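Local coordinates for protein PRD-containing transcription regulator (Lactobacillus casei, PDB 3NUF) that probably regulates transcription through a PRD, a helical module that in related regulators responds to phosphorylation by the sugar phosphotransferase system, at residues T55-E60 with S109-A114. Numbering follows the deposited sequence. Where two conformers were deposited one is given.
Sequences TNHLIE and SIHFEA. With EDO (1,2-ethanediol), chain F.
His57 and His111 are the only residues that touch between segments 55-60 and 109-114, each reaching from its helix toward the other. Their ring planes are tilted by only 18°, yet the centroids stand 5.3 Å apart and the rings barely overlap, which argues against a full stack. The closest approach, 3.8 Å from His57 CB to His111 NE2, places the leading nitrogen of one imidazole beside the root of the other. His111 NE2 also lies 3.9 Å from His57 CG. With CG anti to the carbonyl carbon (chi1 -66°), His111 extends the far end of its ring to His57; the His57 ring, turned beside its own carbonyl carbon (chi1 -171°), presents CB and CG. No hydrogen bond joins the pair: His57 ND1 and His111 NE2 are 4.6 Å apart. A CA separation of 9.2 Å between His57 and His111, with just 77 Å² buried, marks a light, partly exposed contact. PRDs of related regulators are phosphorylated on histidines; the pair is consistent with such a site, but no such role is established here. A 1,2-ethanediol, probably from the crystallisation liquor, makes a weak 3.3 Å hydrogen bond from O2 to Ile59 O, away from the histidines. The pair links helix 48-67 to helix 104-115 within the all-helical PRD fold; Leu58 and Phe112 both pack on Val35 of helix 25-41, and Phe112 also touches Leu89 of helix 84-97.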
loop_
_atom_site.group_PDB
_atom_site.type_symbol
_atom_site.label_atom_id
_atom_site.label_comp_id
_atom_site.label_asym_id
_atom_site.label_seq_id
_atom_site.Cartn_x
_atom_site.Cartn_y
_atom_site.Cartn_z
ATOM N N THR A 55 6.338 -0.240 1.477
ATOM C CA THR A 55 6.843 0.805 0.602
ATOM C C THR A 55 7.316 0.230 -0.697
ATOM O O THR A 55 7.047 0.772 -1.766
ATOM C CB THR A 55 7.971 1.630 1.305
ATOM O OG1 THR A 55 7.392 2.286 2.408
ATOM C CG2 THR A 55 8.573 2.663 0.370
ATOM N N ASN A 56 8.065 -0.873 -0.654
ATOM C CA ASN A 56 8.548 -1.488 -1.873
ATOM C C ASN A 56 7.373 -1.813 -2.798
ATOM O O ASN A 56 7.407 -1.556 -4.005
ATOM C CB ASN A 56 9.387 -2.762 -1.549
ATOM C CG ASN A 56 9.927 -3.447 -2.784
ATOM O OD1 ASN A 56 10.908 -2.992 -3.351
ATOM N ND2 ASN A 56 9.243 -4.526 -3.238
ATOM N N HIS A 57 6.327 -2.368 -2.213
ATOM C CA HIS A 57 5.172 -2.762 -3.024
ATOM C C HIS A 57 4.415 -1.536 -3.547
ATOM O O HIS A 57 3.982 -1.515 -4.710
ATOM C CB HIS A 57 4.223 -3.667 -2.261
ATOM C CG HIS A 57 3.167 -4.251 -3.140
ATOM N ND1 HIS A 57 3.505 -5.086 -4.195
ATOM C CD2 HIS A 57 1.830 -4.040 -3.223
ATOM C CE1 HIS A 57 2.395 -5.373 -4.873
ATOM N NE2 HIS A 57 1.365 -4.764 -4.300
ATOM N N LEU A 58 4.269 -0.523 -2.705
ATOM C CA LEU A 58 3.597 0.709 -3.142
ATOM C C LEU A 58 4.348 1.387 -4.288
ATOM O O LEU A 58 3.750 1.854 -5.265
ATOM C CB LEU A 58 3.365 1.680 -2.009
ATOM C CG LEU A 58 2.366 1.304 -0.929
ATOM C CD1 LEU A 58 2.501 2.276 0.281
ATOM C CD2 LEU A 58 0.941 1.190 -1.470
ATOM N N ILE A 59 5.668 1.425 -4.210
ATOM C CA ILE A 59 6.463 1.954 -5.313
ATOM C C ILE A 59 6.279 1.171 -6.599
ATOM O O ILE A 59 6.137 1.773 -7.683
ATOM C CB ILE A 59 7.942 2.044 -4.908
ATOM C CG1 ILE A 59 8.090 3.158 -3.858
ATOM C CG2 ILE A 59 8.853 2.331 -6.111
ATOM C CD1 ILE A 59 9.495 3.196 -3.138
ATOM N N GLU A 60 6.231 -0.150 -6.490
ATOM C CA GLU A 60 5.964 -0.980 -7.647
ATOM C C GLU A 60 4.587 -0.693 -8.276
ATOM O O GLU A 60 4.463 -0.550 -9.488
ATOM C CB GLU A 60 6.083 -2.464 -7.259
ATOM C CG GLU A 60 5.686 -3.412 -8.368
ATOM C CD GLU A 60 5.658 -4.886 -7.916
ATOM O OE1 GLU A 60 6.741 -5.324 -7.451
ATOM O OE2 GLU A 60 4.592 -5.578 -7.998
ATOM N N SER A 109 -3.720 -6.258 -0.016
ATOM C CA SER A 109 -4.457 -6.584 1.204
ATOM C C SER A 109 -3.653 -7.378 2.214
ATOM O O SER A 109 -3.886 -7.228 3.424
ATOM C CB SER A 109 -5.778 -7.279 0.846
ATOM O OG SER A 109 -5.600 -8.633 0.518
ATOM N N ILE A 110 -2.729 -8.182 1.747
ATOM C CA ILE A 110 -1.928 -8.981 2.682
ATOM C C ILE A 110 -1.058 -8.110 3.574
ATOM O O ILE A 110 -0.807 -8.479 4.723
ATOM C CB ILE A 110 -1.082 -10.000 1.891
ATOM C CG1 ILE A 110 -1.957 -10.895 1.032
ATOM C CG2 ILE A 110 -0.174 -10.862 2.807
ATOM C CD1 ILE A 110 -3.109 -11.565 1.729
ATOM N N HIS A 111 -0.608 -6.968 3.105
ATOM C CA HIS A 111 0.168 -6.060 3.922
ATOM C C HIS A 111 -0.681 -5.567 5.074
ATOM O O HIS A 111 -0.229 -5.496 6.190
ATOM C CB HIS A 111 0.685 -4.928 3.075
ATOM C CG HIS A 111 1.669 -5.344 2.048
ATOM N ND1 HIS A 111 3.014 -5.098 2.165
ATOM C CD2 HIS A 111 1.495 -5.921 0.833
ATOM C CE1 HIS A 111 3.634 -5.575 1.099
ATOM N NE2 HIS A 111 2.744 -6.087 0.270
ATOM N N PHE A 112 -1.917 -5.166 4.817
ATOM C CA PHE A 112 -2.821 -4.721 5.867
ATOM C C PHE A 112 -3.152 -5.895 6.791
ATOM O O PHE A 112 -3.265 -5.699 8.008
ATOM C CB PHE A 112 -4.126 -4.158 5.281
ATOM C CG PHE A 112 -3.979 -2.864 4.579
ATOM C CD1 PHE A 112 -3.804 -1.702 5.284
ATOM C CD2 PHE A 112 -4.081 -2.766 3.214
ATOM C CE1 PHE A 112 -3.672 -0.474 4.631
ATOM C CE2 PHE A 112 -3.942 -1.553 2.550
ATOM C CZ PHE A 112 -3.688 -0.424 3.217
ATOM N N GLU A 113 -3.357 -7.095 6.265
ATOM C CA GLU A 113 -3.690 -8.254 7.077
ATOM C C GLU A 113 -2.526 -8.582 8.029
ATOM O O GLU A 113 -2.757 -8.855 9.232
ATOM C CB GLU A 113 -4.038 -9.411 6.139
ATOM C CG GLU A 113 -4.872 -10.548 6.740
ATOM C CD GLU A 113 -6.341 -10.221 6.917
ATOM O OE1 GLU A 113 -6.731 -9.031 7.001
ATOM O OE2 GLU A 113 -7.158 -11.176 7.073
ATOM N N ALA A 114 -1.304 -8.572 7.517
ATOM C CA ALA A 114 -0.120 -8.829 8.345
ATOM C C ALA A 114 0.039 -7.766 9.436
ATOM O O ALA A 114 0.426 -8.102 10.587
ATOM C CB ALA A 114 1.108 -8.936 7.474
HETATM C C1 EDO F . 7.848 6.153 -9.125
HETATM O O1 EDO F . 7.863 6.698 -10.456
HETATM C C2 EDO F . 7.226 4.766 -9.040
HETATM O O2 EDO F . 8.062 3.738 -9.584
#